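Local structure of uncharacterized protein TP-0789 domain-containing protein (Desulfovibrio piger ATCC 29098, 4Z48) at residues A71-Y83 with Q88-S100. The protein is of unknown function but belongs to the LolA-like family, whose relatives include LolA, the carrier of lipoproteins across the periplasm, and may bind a lipid-like ligand. Sequence-based numbering, arbitrary orientation. Where two conformers were deposited one is given.
Sequences ADVNGTKYLVWSY and QDDDMWVYLPAES
Gln88 lays its extended side chain across Tyr83, its amide almost parallel to the ring (planes 6° apart) with OE1 over the ring centre. A water donates to Tyr83 OH and is held weakly by Gln88 NE2, while the carbonyl O of Asp89 meets the edge of the same ring. Asp90 then closes the hairpin end with both carboxylate oxygens: OD2 accepts from Ser82 OG at 2.7 Å and OD1 from Tyr83 N at 2.9 Å, each donor arriving from well above the carboxylate plane. At Asp91, OD2 takes the hydroxyl of Tyr83 (OH to OD2 2.6 Å) on its anti side; OD1 goes to Arg104 in a salt bridge, which probably favours the charged carboxylate. Here the regular ladder starts, Asp91, Trp93 and Tyr95 each exchanging two backbone hydrogen bonds with Trp81, Leu79 and Lys77, respectively. Met92, a selenomethionine, bends at chi3 (-63°) to bring its CE 3.8 Å from Val80 CG2. Trp93 drives the edge of its six-membered ring into the face of that of Trp81, centroids 4.9 Å apart and planes at 78°, a T-shaped pair; Trp93 CE3 lies alongside Leu79 CG. On the face shared with Val80 and Met92, Val94 puts CG2 over the ring of Tyr78, 3.7 Å from its centroid, a CH-pi contact. The Tyr95 ring edge meets Gly75 O, and Pro97 CD packs 3.3 Å from Thr76 OG1, the hydroxyl hydrogen-bonded to Val73 O across the type II turn from Val73 to Thr76. The whole is an antiparallel beta hairpin, consistent with the open, curved antiparallel beta-barrel fold of LolA-like proteins.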
ATOM      1  N   ALA A  71     -12.804 -12.525 -16.245  1.00 20.89           N
ATOM      2  CA  ALA A  71     -14.012 -13.240 -15.807  1.00 20.16           C
ATOM      3  C   ALA A  71     -13.796 -14.050 -14.526  1.00 21.68           C
ATOM      4  O   ALA A  71     -14.660 -14.018 -13.672  1.00 21.29           O
ATOM      5  CB  ALA A  71     -14.500 -14.149 -16.912  1.00 21.16           C
ATOM      6  N   ASP A  72     -12.666 -14.779 -14.389  1.00 20.32           N
ATOM      7  CA  ASP A  72     -12.438 -15.654 -13.234  1.00 20.64           C
ATOM      8  C   ASP A  72     -12.312 -14.902 -11.902  1.00 23.08           C
ATOM      9  O   ASP A  72     -12.592 -15.516 -10.881  1.00 22.09           O
ATOM     10  CB  ASP A  72     -11.222 -16.564 -13.415  1.00 22.99           C
ATOM     11  CG  ASP A  72     -11.570 -17.889 -14.113  1.00 30.09           C
ATOM     12  OD1 ASP A  72     -12.081 -18.811 -13.426  1.00 26.47           O
ATOM     13  OD2 ASP A  72     -11.342 -17.993 -15.335  1.00 30.21           O
ATOM     14  N   VAL A  73     -11.937 -13.612 -11.912  1.00 20.34           N
ATOM     15  CA  VAL A  73     -11.791 -12.828 -10.676  1.00 18.71           C
ATOM     16  C   VAL A  73     -12.943 -11.801 -10.538  1.00 20.44           C
ATOM     17  O   VAL A  73     -13.099 -11.183  -9.481  1.00 19.84           O
ATOM     18  CB  VAL A  73     -10.398 -12.143 -10.549  1.00 22.23           C
ATOM     19  CG1 VAL A  73      -9.265 -13.154 -10.730  1.00 21.46           C
ATOM     20  CG2 VAL A  73     -10.253 -10.947 -11.478  1.00 21.87           C
ATOM     21  N   ASN A  74     -13.718 -11.594 -11.602  1.00 17.62           N
ATOM     22  CA  ASN A  74     -14.849 -10.652 -11.565  1.00 17.61           C
ATOM     23  C   ASN A  74     -15.710 -10.879 -10.327  1.00 21.41           C
ATOM     24  O   ASN A  74     -16.143 -12.011 -10.071  1.00 21.13           O
ATOM     25  CB  ASN A  74     -15.735 -10.791 -12.819  1.00 15.51           C
ATOM     26  CG  ASN A  74     -16.985  -9.949 -12.744  1.00 30.02           C
ATOM     27  OD1 ASN A  74     -18.072 -10.421 -12.418  1.00 31.85           O
ATOM     28  ND2 ASN A  74     -16.857  -8.684 -13.037  1.00 28.38           N
ATOM     29  N   GLY A  75     -15.970  -9.811  -9.581  1.00 19.26           N
ATOM     30  CA  GLY A  75     -16.784  -9.936  -8.368  1.00 21.27           C
ATOM     31  C   GLY A  75     -15.991 -10.072  -7.069  1.00 23.35           C
ATOM     32  O   GLY A  75     -16.571  -9.957  -5.978  1.00 22.09           O
ATOM     33  N   THR A  76     -14.661 -10.336  -7.154  1.00 17.29           N
ATOM     34  CA  THR A  76     -13.833 -10.414  -5.930  1.00 16.39           C
ATOM     35  C   THR A  76     -13.809  -9.011  -5.321  1.00 20.56           C
ATOM     36  O   THR A  76     -13.666  -8.031  -6.040  1.00 20.10           O
ATOM     37  CB  THR A  76     -12.401 -10.937  -6.205  1.00 21.48           C
ATOM     38  OG1 THR A  76     -12.482 -12.114  -7.007  1.00 20.11           O
ATOM     39  CG2 THR A  76     -11.597 -11.221  -4.893  1.00 18.72           C
ATOM     40  N   LYS A  77     -14.032  -8.933  -4.016  1.00 18.60           N
ATOM     41  CA  LYS A  77     -14.044  -7.692  -3.271  1.00 18.00           C
ATOM     42  C   LYS A  77     -13.232  -7.831  -1.983  1.00 22.23           C
ATOM     43  O   LYS A  77     -13.365  -8.826  -1.272  1.00 22.40           O
ATOM     44  CB  LYS A  77     -15.470  -7.248  -2.926  1.00 18.22           C
ATOM     45  CG  LYS A  77     -16.356  -6.869  -4.111  1.00 22.62           C
ATOM     46  CD  LYS A  77     -17.770  -6.686  -3.612  1.00 32.85           C
ATOM     47  CE  LYS A  77     -18.659  -6.004  -4.609  1.00 46.16           C
ATOM     48  NZ  LYS A  77     -19.929  -5.551  -3.984  1.00 54.88           N
ATOM     49  N   TYR A  78     -12.405  -6.831  -1.700  1.00 17.93           N
ATOM     50  CA  TYR A  78     -11.645  -6.705  -0.451  1.00 18.93           C
ATOM     51  C   TYR A  78     -12.141  -5.513   0.317  1.00 23.01           C
ATOM     52  O   TYR A  78     -12.216  -4.425  -0.247  1.00 23.13           O
ATOM     53  CB  TYR A  78     -10.145  -6.558  -0.688  1.00 20.10           C
ATOM     54  CG  TYR A  78      -9.477  -7.828  -1.121  1.00 21.56           C
ATOM     55  CD1 TYR A  78      -9.571  -8.275  -2.442  1.00 21.77           C
ATOM     56  CD2 TYR A  78      -8.693  -8.565  -0.231  1.00 22.40           C
ATOM     57  CE1 TYR A  78      -8.931  -9.440  -2.856  1.00 25.17           C
ATOM     58  CE2 TYR A  78      -8.050  -9.730  -0.637  1.00 22.90           C
ATOM     59  CZ  TYR A  78      -8.143 -10.143  -1.956  1.00 25.72           C
ATOM     60  OH  TYR A  78      -7.498 -11.287  -2.358  1.00 28.45           O
ATOM     61  N   LEU A  79     -12.499  -5.715   1.600  1.00 19.27           N
ATOM     62  CA  LEU A  79     -12.922  -4.642   2.495  1.00 20.37           C
ATOM     63  C   LEU A  79     -11.807  -4.453   3.541  1.00 23.66           C
ATOM     64  O   LEU A  79     -11.412  -5.418   4.179  1.00 21.79           O
ATOM     65  CB  LEU A  79     -14.282  -4.942   3.153  1.00 19.99           C
ATOM     66  CG  LEU A  79     -14.841  -3.891   4.142  1.00 23.55           C
ATOM     67  CD1 LEU A  79     -14.951  -2.513   3.510  1.00 24.29           C
ATOM     68  CD2 LEU A  79     -16.205  -4.309   4.650  1.00 26.70           C
ATOM     69  N   VAL A  80     -11.241  -3.243   3.651  1.00 20.96           N
ATOM     70  CA  VAL A  80     -10.154  -3.008   4.597  1.00 22.10           C
ATOM     71  C   VAL A  80     -10.548  -1.883   5.540  1.00 26.17           C
ATOM     72  O   VAL A  80     -10.974  -0.824   5.077  1.00 25.35           O
ATOM     73  CB  VAL A  80      -8.791  -2.687   3.909  1.00 27.57           C
ATOM     74  CG1 VAL A  80      -7.665  -2.596   4.942  1.00 28.06           C
ATOM     75  CG2 VAL A  80      -8.452  -3.665   2.778  1.00 27.58           C
ATOM     76  N   TRP A  81     -10.456  -2.140   6.850  1.00 24.90           N
ATOM     77  CA  TRP A  81     -10.662  -1.167   7.928  1.00 25.88           C
ATOM     78  C   TRP A  81      -9.310  -0.998   8.605  1.00 27.40           C
ATOM     79  O   TRP A  81      -8.884  -1.855   9.393  1.00 23.87           O
ATOM     80  CB  TRP A  81     -11.742  -1.628   8.910  1.00 26.07           C
ATOM     81  CG  TRP A  81     -13.137  -1.687   8.375  1.00 27.26           C
ATOM     82  CD1 TRP A  81     -13.569  -1.344   7.125  1.00 29.43           C
ATOM     83  CD2 TRP A  81     -14.290  -2.168   9.083  1.00 28.15           C
ATOM     84  NE1 TRP A  81     -14.923  -1.567   7.015  1.00 28.77           N
ATOM     85  CE2 TRP A  81     -15.391  -2.066   8.203  1.00 30.72           C
ATOM     86  CE3 TRP A  81     -14.504  -2.637  10.398  1.00 30.15           C
ATOM     87  CZ2 TRP A  81     -16.684  -2.432   8.581  1.00 30.74           C
ATOM     88  CZ3 TRP A  81     -15.784  -3.010  10.774  1.00 32.29           C
ATOM     89  CH2 TRP A  81     -16.859  -2.907   9.870  1.00 32.94           C
ATOM     90  N   SER A  82      -8.586   0.035   8.182  1.00 24.38           N
ATOM     91  CA  SER A  82      -7.226   0.336   8.610  1.00 24.52           C
ATOM     92  C   SER A  82      -7.273   1.434   9.670  1.00 29.50           C
ATOM     93  O   SER A  82      -7.864   2.489   9.445  1.00 30.20           O
ATOM     94  CB  SER A  82      -6.365   0.710   7.402  1.00 30.15           C
ATOM     95  OG  SER A  82      -4.981   0.768   7.692  1.00 43.03           O
ATOM     96  N   TYR A  83      -6.751   1.133  10.870  1.00 27.99           N
ATOM     97  CA  TYR A  83      -6.823   2.031  12.029  1.00 27.63           C
ATOM     98  C   TYR A  83      -5.510   2.725  12.382  1.00 35.16           C
ATOM     99  O   TYR A  83      -4.438   2.118  12.355  1.00 33.19           O
ATOM    100  CB  TYR A  83      -7.287   1.254  13.272  1.00 28.54           C
ATOM    101  CG  TYR A  83      -8.542   0.437  13.062  1.00 27.16           C
ATOM    102  CD1 TYR A  83      -9.789   1.053  12.942  1.00 27.98           C
ATOM    103  CD2 TYR A  83      -8.481  -0.946  12.942  1.00 27.67           C
ATOM    104  CE1 TYR A  83     -10.940   0.312  12.701  1.00 26.81           C
ATOM    105  CE2 TYR A  83      -9.625  -1.700  12.678  1.00 28.35           C
ATOM    106  CZ  TYR A  83     -10.853  -1.070  12.581  1.00 34.02           C
ATOM    107  OH  TYR A  83     -11.982  -1.816  12.391  1.00 36.19           O
ATOM    108  N   GLN A  88      -5.640  -1.580  17.933  1.00 29.50           N
ATOM    109  CA  GLN A  88      -6.509  -2.484  17.199  1.00 28.71           C
ATOM    110  C   GLN A  88      -5.849  -2.858  15.885  1.00 32.02           C
ATOM    111  O   GLN A  88      -5.444  -1.971  15.136  1.00 29.32           O
ATOM    112  CB  GLN A  88      -7.851  -1.768  16.954  1.00 30.50           C
ATOM    113  CG  GLN A  88      -8.985  -2.637  16.439  1.00 46.92           C
ATOM    114  CD  GLN A  88     -10.253  -1.849  16.185  1.00 64.84           C
ATOM    115  OE1 GLN A  88     -10.279  -0.602  16.189  1.00 52.01           O
ATOM    116  NE2 GLN A  88     -11.341  -2.573  15.939  1.00 61.37           N
ATOM    117  N   ASP A  89      -5.767  -4.173  15.587  1.00 30.09           N
ATOM    118  CA  ASP A  89      -5.221  -4.643  14.319  1.00 29.52           C
ATOM    119  C   ASP A  89      -6.166  -4.239  13.184  1.00 30.22           C
ATOM    120  O   ASP A  89      -7.378  -4.136  13.409  1.00 29.88           O
ATOM    121  CB  ASP A  89      -5.034  -6.173  14.326  1.00 31.90           C
ATOM    122  CG  ASP A  89      -4.050  -6.661  15.362  1.00 46.70           C
ATOM    123  OD1 ASP A  89      -2.884  -6.185  15.348  1.00 49.21           O
ATOM    124  OD2 ASP A  89      -4.445  -7.493  16.200  1.00 51.90           O
ATOM    125  N   ASP A  90      -5.621  -4.005  11.992  1.00 26.68           N
ATOM    126  CA  ASP A  90      -6.441  -3.669  10.831  1.00 24.94           C
ATOM    127  C   ASP A  90      -7.301  -4.853  10.479  1.00 27.87           C
ATOM    128  O   ASP A  90      -6.831  -5.999  10.540  1.00 29.81           O
ATOM    129  CB  ASP A  90      -5.574  -3.294   9.622  1.00 25.65           C
ATOM    130  CG  ASP A  90      -4.879  -1.942   9.663  1.00 34.26           C
ATOM    131  OD1 ASP A  90      -5.044  -1.203  10.679  1.00 30.08           O
ATOM    132  OD2 ASP A  90      -4.196  -1.606   8.675  1.00 42.38           O
ATOM    133  N   ASP A  91      -8.566  -4.584  10.171  1.00 23.05           N
ATOM    134  CA  ASP A  91      -9.550  -5.565   9.760  1.00 21.99           C
ATOM    135  C   ASP A  91      -9.561  -5.700   8.234  1.00 24.08           C
ATOM    136  O   ASP A  91      -9.518  -4.719   7.482  1.00 22.24           O
ATOM    137  CB  ASP A  91     -10.951  -5.181  10.281  1.00 23.84           C
ATOM    138  CG  ASP A  91     -11.150  -5.351  11.771  1.00 34.54           C
ATOM    139  OD1 ASP A  91     -10.759  -6.403  12.301  1.00 35.15           O
ATOM    140  OD2 ASP A  91     -11.725  -4.439  12.401  1.00 35.43           O
HETATM  141  N   MSE A  92      -9.634  -6.916   7.779  1.00 19.10           N
HETATM  142  CA  MSE A  92      -9.662  -7.170   6.355  1.00 17.50           C
HETATM  143  C   MSE A  92     -10.514  -8.400   6.065  1.00 22.48           C
HETATM  144  O   MSE A  92     -10.461  -9.410   6.795  1.00 20.99           O
HETATM  145  CB  MSE A  92      -8.241  -7.359   5.815  1.00 18.11           C
HETATM  146  CG  MSE A  92      -8.173  -7.626   4.328  1.00 24.01           C
HETATM  147 SE   MSE A  92      -6.339  -7.770   3.708  0.75 32.74          SE
HETATM  148  CE  MSE A  92      -5.754  -6.074   4.095  1.00 29.47           C
ATOM    149  N   TRP A  93     -11.296  -8.287   5.010  1.00 21.94           N
ATOM    150  CA  TRP A  93     -12.141  -9.364   4.512  1.00 21.94           C
ATOM    151  C   TRP A  93     -12.106  -9.440   2.984  1.00 22.91           C
ATOM    152  O   TRP A  93     -11.929  -8.433   2.294  1.00 19.95           O
ATOM    153  CB  TRP A  93     -13.588  -9.164   4.949  1.00 22.59           C
ATOM    154  CG  TRP A  93     -13.817  -9.105   6.430  1.00 24.48           C
ATOM    155  CD1 TRP A  93     -14.182 -10.136   7.242  1.00 27.64           C
ATOM    156  CD2 TRP A  93     -13.858  -7.923   7.235  1.00 24.72           C
ATOM    157  NE1 TRP A  93     -14.421  -9.674   8.517  1.00 26.71           N
ATOM    158  CE2 TRP A  93     -14.246  -8.317   8.537  1.00 28.59           C
ATOM    159  CE3 TRP A  93     -13.615  -6.560   6.978  1.00 25.75           C
ATOM    160  CZ2 TRP A  93     -14.408  -7.396   9.578  1.00 28.26           C
ATOM    161  CZ3 TRP A  93     -13.780  -5.651   8.005  1.00 27.92           C
ATOM    162  CH2 TRP A  93     -14.157  -6.070   9.293  1.00 28.92           C
ATOM    163  N   VAL A  94     -12.308 -10.635   2.468  1.00 19.08           N
ATOM    164  CA  VAL A  94     -12.393 -10.857   1.021  1.00 18.41           C
ATOM    165  C   VAL A  94     -13.686 -11.606   0.722  1.00 22.84           C
ATOM    166  O   VAL A  94     -13.978 -12.588   1.409  1.00 21.05           O
ATOM    167  CB  VAL A  94     -11.147 -11.605   0.418  1.00 21.82           C
ATOM    168  CG1 VAL A  94     -10.892 -12.960   1.093  1.00 21.82           C
ATOM    169  CG2 VAL A  94     -11.264 -11.769  -1.108  1.00 21.60           C
ATOM    170  N   TYR A  95     -14.466 -11.120  -0.277  1.00 20.99           N
ATOM    171  CA  TYR A  95     -15.605 -11.832  -0.860  1.00 21.61           C
ATOM    172  C   TYR A  95     -15.067 -12.577  -2.101  1.00 24.46           C
ATOM    173  O   TYR A  95     -14.509 -11.940  -3.002  1.00 21.44           O
ATOM    174  CB  TYR A  95     -16.771 -10.894  -1.208  1.00 22.72           C
ATOM    175  CG  TYR A  95     -17.850 -11.600  -1.992  1.00 25.64           C
ATOM    176  CD1 TYR A  95     -18.841 -12.336  -1.347  1.00 27.34           C
ATOM    177  CD2 TYR A  95     -17.840 -11.598  -3.388  1.00 27.49           C
ATOM    178  CE1 TYR A  95     -19.792 -13.057  -2.067  1.00 28.85           C
ATOM    179  CE2 TYR A  95     -18.797 -12.303  -4.117  1.00 29.25           C
ATOM    180  CZ  TYR A  95     -19.784 -13.011  -3.450  1.00 35.96           C
ATOM    181  OH  TYR A  95     -20.731 -13.698  -4.162  1.00 37.49           O
ATOM    182  N   LEU A  96     -15.189 -13.908  -2.114  1.00 23.74           N
ATOM    183  CA  LEU A  96     -14.729 -14.787  -3.202  1.00 24.31           C
ATOM    184  C   LEU A  96     -15.934 -15.215  -4.056  1.00 27.69           C
ATOM    185  O   LEU A  96     -16.806 -15.912  -3.539  1.00 26.09           O
ATOM    186  CB  LEU A  96     -13.989 -16.012  -2.639  1.00 24.51           C
ATOM    187  CG  LEU A  96     -12.713 -15.694  -1.826  1.00 28.14           C
ATOM    188  CD1 LEU A  96     -12.308 -16.900  -0.960  1.00 28.28           C
ATOM    189  CD2 LEU A  96     -11.568 -15.280  -2.724  1.00 26.97           C
ATOM    190  N   PRO A  97     -16.014 -14.783  -5.344  1.00 23.87           N
ATOM    191  CA  PRO A  97     -17.214 -15.082  -6.148  1.00 24.86           C
ATOM    192  C   PRO A  97     -17.450 -16.564  -6.438  1.00 30.55           C
ATOM    193  O   PRO A  97     -18.616 -16.937  -6.582  1.00 32.10           O
ATOM    194  CB  PRO A  97     -16.962 -14.311  -7.449  1.00 26.00           C
ATOM    195  CG  PRO A  97     -15.430 -14.158  -7.520  1.00 28.05           C
ATOM    196  CD  PRO A  97     -15.080 -13.910  -6.093  1.00 23.38           C
ATOM    197  N   ALA A  98     -16.378 -17.385  -6.566  1.00 27.17           N
ATOM    198  CA  ALA A  98     -16.499 -18.831  -6.878  1.00 28.88           C
ATOM    199  C   ALA A  98     -17.222 -19.628  -5.780  1.00 40.34           C
ATOM    200  O   ALA A  98     -17.884 -20.630  -6.096  1.00 42.99           O
ATOM    201  CB  ALA A  98     -15.121 -19.440  -7.100  1.00 28.51           C
ATOM    202  N   GLU A  99     -17.075 -19.198  -4.507  1.00 38.89           N
ATOM    203  CA  GLU A  99     -17.734 -19.904  -3.407  0.60 40.39           C
ATOM    204  C   GLU A  99     -18.812 -19.039  -2.723  1.00 44.08           C
ATOM    205  O   GLU A  99     -19.464 -19.517  -1.781  1.00 45.62           O
ATOM    206  CB  GLU A  99     -16.704 -20.423  -2.388  0.60 42.22           C
ATOM    207  CG  GLU A  99     -16.018 -21.713  -2.823  0.60 52.48           C
ATOM    208  CD  GLU A  99     -16.845 -22.980  -2.702  0.60 66.54           C
ATOM    209  OE1 GLU A  99     -17.028 -23.460  -1.560  0.60 62.62           O
ATOM    210  OE2 GLU A  99     -17.285 -23.511  -3.748  0.60 54.69           O
ATOM    211  N   SER A 100     -19.051 -17.796  -3.241  1.00 37.00           N
ATOM    212  CA  SER A 100     -20.055 -16.815  -2.783  1.00 36.41           C
ATOM    213  C   SER A 100     -19.921 -16.663  -1.245  1.00 39.61           C
ATOM    214  O   SER A 100     -20.917 -16.641  -0.514  1.00 42.35           O
ATOM    215  CB  SER A 100     -21.466 -17.233  -3.200  1.00 43.39           C
ATOM    216  OG  SER A 100     -21.589 -17.406  -4.605  1.00 53.65           O
TER
HETATM  217  O   HOH W   1     -13.913  -1.290  14.170  1.00 48.31           O